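Local coordinates for protein transcription factor inhibitor I-kappa-B-beta (Mus musculus, PDB 1OY3) that inhibits NF-kappa-B by binding it and trapping it in the cytoplasm, through a stack of ankyrin repeats, at residues D10-L15 with D26-F31; A48-A53 with V73-G78; S206-L211 with P238-L243. All coordinates share one frame; numbering follows the deposited sequence.

Interaction 1 (D10-L15 with D26-F31)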
ATOM      1  N   ASP C  10      14.323  11.622 -14.667  1.00 21.13           N
ATOM      2  CA  ASP C  10      14.884  10.406 -15.258  1.00 25.36           C
ATOM      3  C   ASP C  10      16.246  10.635 -15.927  1.00 27.33           C
ATOM      4  O   ASP C  10      16.366  11.427 -16.864  1.00 23.42           O
ATOM      5  CB  ASP C  10      13.924   9.828 -16.298  1.00 24.76           C
ATOM      6  CG  ASP C  10      12.662   9.272 -15.681  1.00 30.51           C
ATOM      7  OD1 ASP C  10      12.768   8.591 -14.640  1.00 29.50           O
ATOM      8  OD2 ASP C  10      11.570   9.500 -16.242  1.00 28.59           O
ATOM      9  N   THR C  11      17.266   9.935 -15.447  1.00 25.59           N
ATOM     10  CA  THR C  11      18.600  10.065 -16.016  1.00 28.20           C
ATOM     11  C   THR C  11      18.694   9.189 -17.262  1.00 26.73           C
ATOM     12  O   THR C  11      17.708   8.585 -17.682  1.00 29.90           O
ATOM     13  CB  THR C  11      19.679   9.608 -15.031  1.00 27.02           C
ATOM     14  OG1 THR C  11      19.661   8.181 -14.943  1.00 28.04           O
ATOM     15  CG2 THR C  11      19.428  10.203 -13.651  1.00 28.35           C
ATOM     16  N   ALA C  12      19.881   9.122 -17.852  1.00 27.91           N
ATOM     17  CA  ALA C  12      20.085   8.309 -19.048  1.00 29.58           C
ATOM     18  C   ALA C  12      19.771   6.844 -18.733  1.00 29.53           C
ATOM     19  O   ALA C  12      19.330   6.088 -19.603  1.00 29.46           O
ATOM     20  CB  ALA C  12      21.523   8.454 -19.542  1.00 30.37           C
ATOM     21  N   LEU C  13      20.002   6.445 -17.483  1.00 29.81           N
ATOM     22  CA  LEU C  13      19.711   5.080 -17.067  1.00 30.66           C
ATOM     23  C   LEU C  13      18.214   4.819 -17.128  1.00 28.44           C
ATOM     24  O   LEU C  13      17.778   3.897 -17.818  1.00 27.29           O
ATOM     25  CB  LEU C  13      20.198   4.817 -15.647  1.00 31.11           C
ATOM     26  CG  LEU C  13      21.440   3.951 -15.466  1.00 30.51           C
ATOM     27  CD1 LEU C  13      21.449   3.426 -14.047  1.00 32.01           C
ATOM     28  CD2 LEU C  13      21.435   2.783 -16.445  1.00 29.46           C
ATOM     29  N   HIS C  14      17.431   5.632 -16.415  1.00 28.15           N
ATOM     30  CA  HIS C  14      15.975   5.464 -16.396  1.00 29.17           C
ATOM     31  C   HIS C  14      15.434   5.347 -17.807  1.00 27.86           C
ATOM     32  O   HIS C  14      14.587   4.500 -18.096  1.00 28.60           O
ATOM     33  CB  HIS C  14      15.266   6.648 -15.715  1.00 26.03           C
ATOM     34  CG  HIS C  14      15.551   6.780 -14.251  1.00 27.52           C
ATOM     35  ND1 HIS C  14      16.653   7.447 -13.764  1.00 22.68           N
ATOM     36  CD2 HIS C  14      14.872   6.333 -13.166  1.00 27.33           C
ATOM     37  CE1 HIS C  14      16.639   7.411 -12.444  1.00 27.06           C
ATOM     38  NE2 HIS C  14      15.569   6.740 -12.055  1.00 28.84           N
ATOM     39  N   LEU C  15      15.929   6.205 -18.690  1.00 28.00           N
ATOM     40  CA  LEU C  15      15.471   6.203 -20.070  1.00 28.94           C
ATOM     41  C   LEU C  15      15.940   4.978 -20.841  1.00 24.86           C
ATOM     42  O   LEU C  15      15.290   4.567 -21.796  1.00 24.71           O
ATOM     43  CB  LEU C  15      15.925   7.483 -20.779  1.00 30.26           C
ATOM     44  CG  LEU C  15      15.383   8.788 -20.188  1.00 30.73           C
ATOM     45  CD1 LEU C  15      16.002   9.975 -20.906  1.00 32.80           C
ATOM     46  CD2 LEU C  15      13.875   8.814 -20.307  1.00 24.17           C
ATOM     47  N   ASP C  26      23.753  -1.435 -21.594  1.00 29.33           N
ATOM     48  CA  ASP C  26      25.066  -2.046 -21.389  1.00 28.40           C
ATOM     49  C   ASP C  26      26.154  -0.986 -21.361  1.00 27.85           C
ATOM     50  O   ASP C  26      27.056  -1.019 -20.514  1.00 23.17           O
ATOM     51  CB  ASP C  26      25.358  -3.063 -22.497  1.00 33.64           C
ATOM     52  CG  ASP C  26      24.514  -4.320 -22.371  1.00 35.77           C
ATOM     53  OD1 ASP C  26      24.620  -5.198 -23.254  1.00 37.83           O
ATOM     54  OD2 ASP C  26      23.747  -4.435 -21.390  1.00 35.70           O
ATOM     55  N   PHE C  27      26.063  -0.036 -22.287  1.00 31.75           N
ATOM     56  CA  PHE C  27      27.033   1.049 -22.358  1.00 33.32           C
ATOM     57  C   PHE C  27      27.048   1.805 -21.029  1.00 30.57           C
ATOM     58  O   PHE C  27      28.080   1.884 -20.362  1.00 28.45           O
ATOM     59  CB  PHE C  27      26.662   2.004 -23.495  1.00 39.67           C
ATOM     60  CG  PHE C  27      27.545   3.212 -23.589  1.00 41.95           C
ATOM     61  CD1 PHE C  27      28.881   3.088 -23.954  1.00 45.09           C
ATOM     62  CD2 PHE C  27      27.039   4.479 -23.321  1.00 45.08           C
ATOM     63  CE1 PHE C  27      29.700   4.212 -24.052  1.00 47.99           C
ATOM     64  CE2 PHE C  27      27.849   5.607 -23.415  1.00 44.99           C
ATOM     65  CZ  PHE C  27      29.181   5.474 -23.781  1.00 47.42           C
ATOM     66  N   LEU C  28      25.895   2.352 -20.649  1.00 32.51           N
ATOM     67  CA  LEU C  28      25.781   3.104 -19.403  1.00 33.73           C
ATOM     68  C   LEU C  28      26.369   2.323 -18.236  1.00 36.14           C
ATOM     69  O   LEU C  28      27.268   2.804 -17.538  1.00 37.98           O
ATOM     70  CB  LEU C  28      24.316   3.438 -19.109  1.00 33.08           C
ATOM     71  CG  LEU C  28      23.645   4.598 -19.860  1.00 30.80           C
ATOM     72  CD1 LEU C  28      23.801   4.428 -21.340  1.00 34.63           C
ATOM     73  CD2 LEU C  28      22.173   4.647 -19.503  1.00 26.15           C
ATOM     74  N   LEU C  29      25.867   1.112 -18.031  1.00 38.50           N
ATOM     75  CA  LEU C  29      26.345   0.269 -16.943  1.00 37.23           C
ATOM     76  C   LEU C  29      27.849   0.064 -17.018  1.00 38.84           C
ATOM     77  O   LEU C  29      28.496  -0.213 -16.008  1.00 39.31           O
ATOM     78  CB  LEU C  29      25.617  -1.078 -16.966  1.00 36.36           C
ATOM     79  CG  LEU C  29      24.525  -1.245 -15.904  1.00 33.78           C
ATOM     80  CD1 LEU C  29      23.721   0.033 -15.770  1.00 32.58           C
ATOM     81  CD2 LEU C  29      23.630  -2.418 -16.268  1.00 32.71           C
ATOM     82  N   GLY C  30      28.404   0.214 -18.217  1.00 42.23           N
ATOM     83  CA  GLY C  30      29.833   0.045 -18.395  1.00 45.91           C
ATOM     84  C   GLY C  30      30.628   0.920 -17.446  1.00 48.81           C
ATOM     85  O   GLY C  30      31.741   0.577 -17.056  1.00 48.02           O
ATOM     86  N   PHE C  31      30.049   2.053 -17.070  1.00 52.03           N
ATOM     87  CA  PHE C  31      30.708   2.981 -16.161  1.00 54.14           C
ATOM     88  C   PHE C  31      29.992   2.979 -14.817  1.00 53.17           C
ATOM     89  O   PHE C  31      30.609   2.802 -13.767  1.00 54.19           O
ATOM     90  CB  PHE C  31      30.681   4.393 -16.752  1.00 59.05           C
ATOM     91  CG  PHE C  31      31.232   4.475 -18.146  1.00 63.73           C
ATOM     92  CD1 PHE C  31      32.596   4.314 -18.381  1.00 65.86           C
ATOM     93  CD2 PHE C  31      30.383   4.687 -19.230  1.00 64.08           C
ATOM     94  CE1 PHE C  31      33.107   4.358 -19.679  1.00 68.20           C
ATOM     95  CE2 PHE C  31      30.881   4.733 -20.530  1.00 65.87           C
ATOM     96  CZ  PHE C  31      32.246   4.568 -20.757  1.00 68.07           C
TER
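Leu28 reaches from helix 22-32 onto the start of helix 12-18, where it meets Ala12 and Leu13. These are the two helices of the first ankyrin repeat, and the contact is the apolar seam between the paired helices of the repeat. Leu28 and Leu13 lie alongside and run past each other in opposite directions. The CD2 methyl of Leu28 does most of the touching. It sits 3.7 Å from CD2 of Leu13 and 3.9 Å from CB of Ala12. CG of Leu28 is anti to its carbonyl carbon (chi1 -78°), which carries the CD2 branch across to the first turn of the other helix. Leu29 joins from the next position. Its side chain crosses that of Leu13 at about a right angle, with CD1 of Leu29 3.6 Å from CD2 of Leu13. Leu13 CD2 is therefore shared by two leucines.

Thr11 caps the N-terminus of the receiving helix, within the TPLH motif of ankyrin repeats, here Thr11-Ala12-Leu13-His14. Thr11 OG1 accepts from Leu13 N at 3.1 Å as the N-cap. Thr11 N in turn donates to His14 ND1 at 3.1 Å, which completes a capping box. This donor is well out of the imidazole plane, by about 35°. His14 NE2 bonds Gln46 O and so ties the first repeat to the next. Between the two segments the shortest approach is to a backbone atom: Leu28 CD2 lies 3.2 Å from Ala12 O.

Interaction 2 (A48-A53 with V73-G78); sequences ALHLAA and VAERGG
His50 reaches from helix 48-55 to the loop that leads from the second ankyrin repeat into the third. It is the histidine of the TPLH motif, here Thr47-Ala48-Leu49-His50. Its CB leaves the helix toward the loop. With CG anti to the carbonyl carbon (chi1 -74°), ND1 is brought back to Thr47 N, from which it takes a hydrogen bond. CE1 comes next, and it meets two loop residues. It lies 4.0 Å from Val73 CG1 and 3.6 Å from Glu75 N. One face of the ring is covered by Glu75 CB in a CH-pi contact, 4.2 Å from the ring centroid. At the tip, NE2 donates a weak, bent bond to Val73 O, 3.1 Å away and near the ring plane at its edge. A second weak bond joins NE2 to His79 O.

The Glu75 carboxylate turns from the ring into its own type I turn. Its OE1 accepts from His79 N. ND1 acts as acceptor and NE2 as donor. This is consistent with a neutral imidazole protonated at NE2, held by one acceptor bond at ND1 and weak donor contacts at the tip.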
ATOM      1  N   ALA C  48      16.416   2.949 -11.558  1.00 17.80           N
ATOM      2  CA  ALA C  48      16.363   2.174 -12.792  1.00 13.36           C
ATOM      3  C   ALA C  48      15.866   0.761 -12.476  1.00 12.18           C
ATOM      4  O   ALA C  48      15.156   0.146 -13.276  1.00 12.73           O
ATOM      5  CB  ALA C  48      17.743   2.112 -13.425  1.00 19.01           C
ATOM      6  N   LEU C  49      16.246   0.254 -11.303  1.00 14.94           N
ATOM      7  CA  LEU C  49      15.848  -1.091 -10.876  1.00 13.70           C
ATOM      8  C   LEU C  49      14.328  -1.141 -10.789  1.00  8.86           C
ATOM      9  O   LEU C  49      13.705  -2.048 -11.311  1.00 18.13           O
ATOM     10  CB  LEU C  49      16.434  -1.422  -9.492  1.00  3.85           C
ATOM     11  CG  LEU C  49      16.971  -2.829  -9.205  1.00 13.24           C
ATOM     12  CD1 LEU C  49      16.713  -3.198  -7.738  1.00  7.34           C
ATOM     13  CD2 LEU C  49      16.326  -3.828 -10.124  1.00  9.36           C
ATOM     14  N   HIS C  50      13.745  -0.156 -10.110  1.00 15.43           N
ATOM     15  CA  HIS C  50      12.294  -0.069  -9.945  1.00 14.26           C
ATOM     16  C   HIS C  50      11.610  -0.145 -11.302  1.00 11.57           C
ATOM     17  O   HIS C  50      10.622  -0.858 -11.487  1.00  9.32           O
ATOM     18  CB  HIS C  50      11.894   1.257  -9.293  1.00  9.58           C
ATOM     19  CG  HIS C  50      12.193   1.350  -7.831  1.00 20.99           C
ATOM     20  ND1 HIS C  50      12.920   2.390  -7.288  1.00 12.73           N
ATOM     21  CD2 HIS C  50      11.795   0.585  -6.787  1.00 19.62           C
ATOM     22  CE1 HIS C  50      12.954   2.264  -5.974  1.00 20.90           C
ATOM     23  NE2 HIS C  50      12.279   1.176  -5.643  1.00 23.46           N
ATOM     24  N   LEU C  51      12.129   0.621 -12.250  1.00 16.12           N
ATOM     25  CA  LEU C  51      11.552   0.634 -13.586  1.00 15.01           C
ATOM     26  C   LEU C  51      11.620  -0.744 -14.231  1.00 13.91           C
ATOM     27  O   LEU C  51      10.650  -1.202 -14.819  1.00 15.83           O
ATOM     28  CB  LEU C  51      12.285   1.664 -14.457  1.00 16.04           C
ATOM     29  CG  LEU C  51      12.054   3.099 -13.983  1.00 18.05           C
ATOM     30  CD1 LEU C  51      12.922   4.077 -14.781  1.00 21.55           C
ATOM     31  CD2 LEU C  51      10.577   3.432 -14.117  1.00 16.05           C
ATOM     32  N   ALA C  52      12.771  -1.397 -14.111  1.00 10.37           N
ATOM     33  CA  ALA C  52      12.980  -2.712 -14.694  1.00 15.84           C
ATOM     34  C   ALA C  52      12.011  -3.719 -14.068  1.00 17.22           C
ATOM     35  O   ALA C  52      11.459  -4.581 -14.765  1.00 17.32           O
ATOM     36  CB  ALA C  52      14.433  -3.156 -14.464  1.00 17.54           C
ATOM     37  N   ALA C  53      11.802  -3.594 -12.761  1.00 13.06           N
ATOM     38  CA  ALA C  53      10.896  -4.488 -12.041  1.00 14.72           C
ATOM     39  C   ALA C  53       9.451  -4.333 -12.515  1.00 12.52           C
ATOM     40  O   ALA C  53       8.743  -5.321 -12.723  1.00 16.45           O
ATOM     41  CB  ALA C  53      10.979  -4.225 -10.543  1.00  9.26           C
ATOM     42  N   VAL C  73      16.162   0.430  -1.849  1.00 21.94           N
ATOM     43  CA  VAL C  73      15.699   1.777  -2.157  1.00 22.09           C
ATOM     44  C   VAL C  73      14.197   1.707  -2.381  1.00 20.60           C
ATOM     45  O   VAL C  73      13.700   0.753  -2.966  1.00 23.83           O
ATOM     46  CB  VAL C  73      16.398   2.340  -3.426  1.00 24.28           C
ATOM     47  CG1 VAL C  73      15.907   3.757  -3.710  1.00 22.40           C
ATOM     48  CG2 VAL C  73      17.920   2.335  -3.226  1.00 19.22           C
ATOM     49  N   ALA C  74      13.474   2.708  -1.896  1.00 20.54           N
ATOM     50  CA  ALA C  74      12.026   2.735  -2.044  1.00 21.15           C
ATOM     51  C   ALA C  74      11.552   3.940  -2.843  1.00 17.98           C
ATOM     52  O   ALA C  74      12.087   5.034  -2.702  1.00 22.88           O
ATOM     53  CB  ALA C  74      11.371   2.754  -0.673  1.00 21.51           C
ATOM     54  N   GLU C  75      10.550   3.735  -3.686  1.00 15.87           N
ATOM     55  CA  GLU C  75      10.002   4.838  -4.453  1.00 18.82           C
ATOM     56  C   GLU C  75       8.963   5.570  -3.608  1.00 18.56           C
ATOM     57  O   GLU C  75       8.894   5.357  -2.395  1.00 23.14           O
ATOM     58  CB  GLU C  75       9.408   4.327  -5.769  1.00 17.95           C
ATOM     59  CG  GLU C  75       8.583   3.070  -5.669  1.00 23.51           C
ATOM     60  CD  GLU C  75       7.179   3.335  -5.177  1.00 18.99           C
ATOM     61  OE1 GLU C  75       6.951   3.337  -3.952  1.00 19.25           O
ATOM     62  OE2 GLU C  75       6.307   3.555  -6.032  1.00 17.46           O
ATOM     63  N   ARG C  76       8.153   6.409  -4.250  1.00 22.13           N
ATOM     64  CA  ARG C  76       7.140   7.222  -3.577  1.00 20.87           C
ATOM     65  C   ARG C  76       6.217   6.521  -2.588  1.00 22.13           C
ATOM     66  O   ARG C  76       5.881   7.100  -1.557  1.00 21.12           O
ATOM     67  CB  ARG C  76       6.279   7.948  -4.606  1.00 24.95           C
ATOM     68  CG  ARG C  76       5.453   7.030  -5.488  1.00 26.60           C
ATOM     69  CD  ARG C  76       4.588   7.837  -6.453  1.00 33.48           C
ATOM     70  NE  ARG C  76       4.202   7.066  -7.634  1.00 37.35           N
ATOM     71  CZ  ARG C  76       5.060   6.370  -8.380  1.00 37.89           C
ATOM     72  NH1 ARG C  76       6.350   6.345  -8.065  1.00 30.01           N
ATOM     73  NH2 ARG C  76       4.634   5.705  -9.441  1.00 35.16           N
ATOM     74  N   GLY C  77       5.789   5.301  -2.912  1.00 19.55           N
ATOM     75  CA  GLY C  77       4.904   4.561  -2.023  1.00 16.03           C
ATOM     76  C   GLY C  77       5.626   3.667  -1.023  1.00 16.83           C
ATOM     77  O   GLY C  77       4.993   2.881  -0.306  1.00 16.59           O
ATOM     78  N   GLY C  78       6.950   3.796  -0.973  1.00 13.99           N
ATOM     79  CA  GLY C  78       7.760   2.996  -0.076  1.00 12.87           C
ATOM     80  C   GLY C  78       8.002   1.606  -0.649  1.00 19.19           C
ATOM     81  O   GLY C  78       8.372   0.677   0.082  1.00 17.56           O
TER

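Interaction 3 (S206-L211 with P238-L243)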
ATOM      1  N   SER C 206      -6.440 -21.080  -2.883  1.00 26.98           N
ATOM      2  CA  SER C 206      -5.175 -21.750  -3.177  1.00 30.30           C
ATOM      3  C   SER C 206      -4.013 -21.074  -2.443  1.00 26.00           C
ATOM      4  O   SER C 206      -3.066 -21.733  -2.011  1.00 29.88           O
ATOM      5  CB  SER C 206      -4.910 -21.751  -4.683  1.00 27.68           C
ATOM      6  OG  SER C 206      -4.425 -20.493  -5.113  1.00 43.22           O
ATOM      7  N   VAL C 207      -4.095 -19.755  -2.305  1.00 29.25           N
ATOM      8  CA  VAL C 207      -3.073 -18.993  -1.603  1.00 23.98           C
ATOM      9  C   VAL C 207      -3.233 -19.292  -0.116  1.00 21.26           C
ATOM     10  O   VAL C 207      -2.250 -19.475   0.607  1.00 19.86           O
ATOM     11  CB  VAL C 207      -3.233 -17.468  -1.872  1.00 22.60           C
ATOM     12  CG1 VAL C 207      -2.352 -16.656  -0.919  1.00 19.85           C
ATOM     13  CG2 VAL C 207      -2.856 -17.166  -3.311  1.00 22.44           C
ATOM     14  N   LEU C 208      -4.481 -19.349   0.336  1.00 20.35           N
ATOM     15  CA  LEU C 208      -4.765 -19.645   1.739  1.00 26.41           C
ATOM     16  C   LEU C 208      -4.146 -20.996   2.084  1.00 24.83           C
ATOM     17  O   LEU C 208      -3.519 -21.164   3.142  1.00 22.28           O
ATOM     18  CB  LEU C 208      -6.278 -19.695   1.969  1.00 24.06           C
ATOM     19  CG  LEU C 208      -6.773 -20.105   3.357  1.00 27.25           C
ATOM     20  CD1 LEU C 208      -6.255 -19.121   4.404  1.00 23.80           C
ATOM     21  CD2 LEU C 208      -8.301 -20.141   3.357  1.00 22.55           C
ATOM     22  N   GLU C 209      -4.305 -21.953   1.177  1.00 25.94           N
ATOM     23  CA  GLU C 209      -3.758 -23.291   1.391  1.00 29.39           C
ATOM     24  C   GLU C 209      -2.241 -23.294   1.405  1.00 26.76           C
ATOM     25  O   GLU C 209      -1.632 -23.913   2.283  1.00 28.64           O
ATOM     26  CB  GLU C 209      -4.258 -24.264   0.325  1.00 34.02           C
ATOM     27  CG  GLU C 209      -3.639 -25.652   0.452  1.00 42.69           C
ATOM     28  CD  GLU C 209      -4.441 -26.715  -0.264  1.00 47.26           C
ATOM     29  OE1 GLU C 209      -4.626 -26.601  -1.495  1.00 46.08           O
ATOM     30  OE2 GLU C 209      -4.891 -27.669   0.414  1.00 54.44           O
ATOM     31  N   LEU C 210      -1.624 -22.616   0.436  1.00 24.77           N
ATOM     32  CA  LEU C 210      -0.160 -22.553   0.397  1.00 22.37           C
ATOM     33  C   LEU C 210       0.326 -22.074   1.754  1.00 21.85           C
ATOM     34  O   LEU C 210       1.188 -22.698   2.375  1.00 24.85           O
ATOM     35  CB  LEU C 210       0.326 -21.585  -0.690  1.00 21.07           C
ATOM     36  CG  LEU C 210       0.282 -22.081  -2.139  1.00 28.67           C
ATOM     37  CD1 LEU C 210       0.757 -20.976  -3.089  1.00 26.00           C
ATOM     38  CD2 LEU C 210       1.157 -23.329  -2.279  1.00 23.34           C
ATOM     39  N   LEU C 211      -0.239 -20.965   2.217  1.00 21.99           N
ATOM     40  CA  LEU C 211       0.137 -20.417   3.511  1.00 20.33           C
ATOM     41  C   LEU C 211      -0.060 -21.465   4.603  1.00 22.45           C
ATOM     42  O   LEU C 211       0.837 -21.709   5.418  1.00 21.66           O
ATOM     43  CB  LEU C 211      -0.714 -19.180   3.822  1.00 21.02           C
ATOM     44  CG  LEU C 211      -0.411 -17.964   2.942  1.00 16.64           C
ATOM     45  CD1 LEU C 211      -1.450 -16.879   3.149  1.00 17.84           C
ATOM     46  CD2 LEU C 211       0.988 -17.460   3.280  1.00 15.48           C
ATOM     47  N   PRO C 238     -17.185 -20.792   0.511  1.00 47.32           N
ATOM     48  CA  PRO C 238     -17.122 -21.835   1.544  1.00 45.01           C
ATOM     49  C   PRO C 238     -15.781 -22.552   1.642  1.00 41.47           C
ATOM     50  O   PRO C 238     -15.389 -23.001   2.714  1.00 37.80           O
ATOM     51  CB  PRO C 238     -18.242 -22.798   1.137  1.00 47.10           C
ATOM     52  CG  PRO C 238     -19.159 -21.949   0.287  1.00 47.17           C
ATOM     53  CD  PRO C 238     -18.186 -21.138  -0.512  1.00 47.61           C
ATOM     54  N   ILE C 239     -15.089 -22.659   0.513  1.00 41.95           N
ATOM     55  CA  ILE C 239     -13.803 -23.337   0.461  1.00 42.13           C
ATOM     56  C   ILE C 239     -12.853 -22.856   1.546  1.00 40.76           C
ATOM     57  O   ILE C 239     -12.243 -23.662   2.251  1.00 40.00           O
ATOM     58  CB  ILE C 239     -13.115 -23.119  -0.897  1.00 45.47           C
ATOM     59  CG1 ILE C 239     -14.097 -23.411  -2.035  1.00 47.17           C
ATOM     60  CG2 ILE C 239     -11.891 -24.019  -1.005  1.00 41.73           C
ATOM     61  CD1 ILE C 239     -14.661 -24.811  -2.030  1.00 51.65           C
ATOM     62  N   LEU C 240     -12.739 -21.537   1.670  1.00 40.19           N
ATOM     63  CA  LEU C 240     -11.851 -20.907   2.647  1.00 40.16           C
ATOM     64  C   LEU C 240     -12.035 -21.416   4.068  1.00 37.30           C
ATOM     65  O   LEU C 240     -11.059 -21.714   4.752  1.00 31.81           O
ATOM     66  CB  LEU C 240     -12.042 -19.390   2.610  1.00 43.44           C
ATOM     67  CG  LEU C 240     -11.727 -18.747   1.257  1.00 43.80           C
ATOM     68  CD1 LEU C 240     -12.154 -17.289   1.266  1.00 46.85           C
ATOM     69  CD2 LEU C 240     -10.240 -18.870   0.970  1.00 42.24           C
ATOM     70  N   ALA C 241     -13.286 -21.511   4.507  1.00 37.98           N
ATOM     71  CA  ALA C 241     -13.585 -21.994   5.847  1.00 37.98           C
ATOM     72  C   ALA C 241     -13.177 -23.467   5.964  1.00 39.18           C
ATOM     73  O   ALA C 241     -12.545 -23.871   6.941  1.00 34.16           O
ATOM     74  CB  ALA C 241     -15.069 -21.834   6.132  1.00 39.69           C
ATOM     75  N   ARG C 242     -13.534 -24.256   4.954  1.00 41.69           N
ATOM     76  CA  ARG C 242     -13.204 -25.678   4.928  1.00 42.83           C
ATOM     77  C   ARG C 242     -11.708 -25.875   5.148  1.00 41.86           C
ATOM     78  O   ARG C 242     -11.297 -26.629   6.033  1.00 42.53           O
ATOM     79  CB  ARG C 242     -13.610 -26.289   3.585  1.00 46.52           C
ATOM     80  CG  ARG C 242     -15.088 -26.129   3.237  1.00 53.26           C
ATOM     81  CD  ARG C 242     -15.383 -26.636   1.825  1.00 54.57           C
ATOM     82  NE  ARG C 242     -16.769 -26.404   1.425  1.00 55.74           N
ATOM     83  CZ  ARG C 242     -17.227 -26.559   0.185  1.00 57.84           C
ATOM     84  NH1 ARG C 242     -16.412 -26.946  -0.786  1.00 56.75           N
ATOM     85  NH2 ARG C 242     -18.502 -26.318  -0.088  1.00 60.88           N
ATOM     86  N   LEU C 243     -10.900 -25.189   4.341  1.00 41.91           N
ATOM     87  CA  LEU C 243      -9.440 -25.271   4.436  1.00 39.04           C
ATOM     88  C   LEU C 243      -8.961 -25.019   5.853  1.00 40.54           C
ATOM     89  O   LEU C 243      -8.311 -25.874   6.460  1.00 39.30           O
ATOM     90  CB  LEU C 243      -8.784 -24.251   3.500  1.00 41.11           C
ATOM     91  CG  LEU C 243      -8.618 -24.623   2.024  1.00 38.39           C
ATOM     92  CD1 LEU C 243      -9.929 -25.126   1.457  1.00 43.02           C
ATOM     93  CD2 LEU C 243      -8.120 -23.403   1.251  1.00 37.66           C
TER
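Leu208 of helix 205-213 fits against Leu240 and Leu243 of helix 238-246. These are the second helices of the fifth and sixth ankyrin repeats, stacked side by side. The two segments run nearly parallel, with 12° between their directions and 9.9 Å between their axes at closest approach.

Along the first segment, Val207 and Leu211 face helix 195-201, the partner helix of their own repeat, and Leu208 between them makes the main contact. Leu208 starts out toward the neighbour. Its CG is anti to the backbone N (chi1 175°), and this brings the CD2 methyl against both Leu240 and Leu243. The side chain crosses both leucines obliquely. CD2 of Leu208 is 3.3 Å from CD2 of Leu240, tighter than usual for two methyls. The same Leu208 CD2 is 3.9 Å from CD2 of Leu243. Glu209 follows at the border of the contact. Its CB rests 4.1 Å from Leu243 CD2, while the rest of the chain extends onward.

Ala205 lies beside Leu240 and Leu243 and widens the apolar surface. The contact is made almost wholly by aliphatic carbons, without hydrogen bonds or salt bridges between the segments. It probably rests on van der Waals contact and on keeping these methyls from water.

How the interactions relate
Interactions 1 and 2 lie on the same side of the chain's centre and touch: Leu13 and His14 of the first pack on Ala48 and Leu51 of the second. Interaction 3 is on the opposite side of that centre, its own centre about 45 Å from that of interaction 1. Interaction 1 is buried and joins two helices within one repeat. Interactions 2 and 3 are partly buried. Interaction 2 joins a helix of the second repeat to the loop leading on to the third, and interaction 3 joins the fifth repeat to the sixth. Their chemistry differs: interactions 1 and 3 are leucine packing between helices, whereas interaction 2 sets a histidine ring against a loop with weak polar bonds.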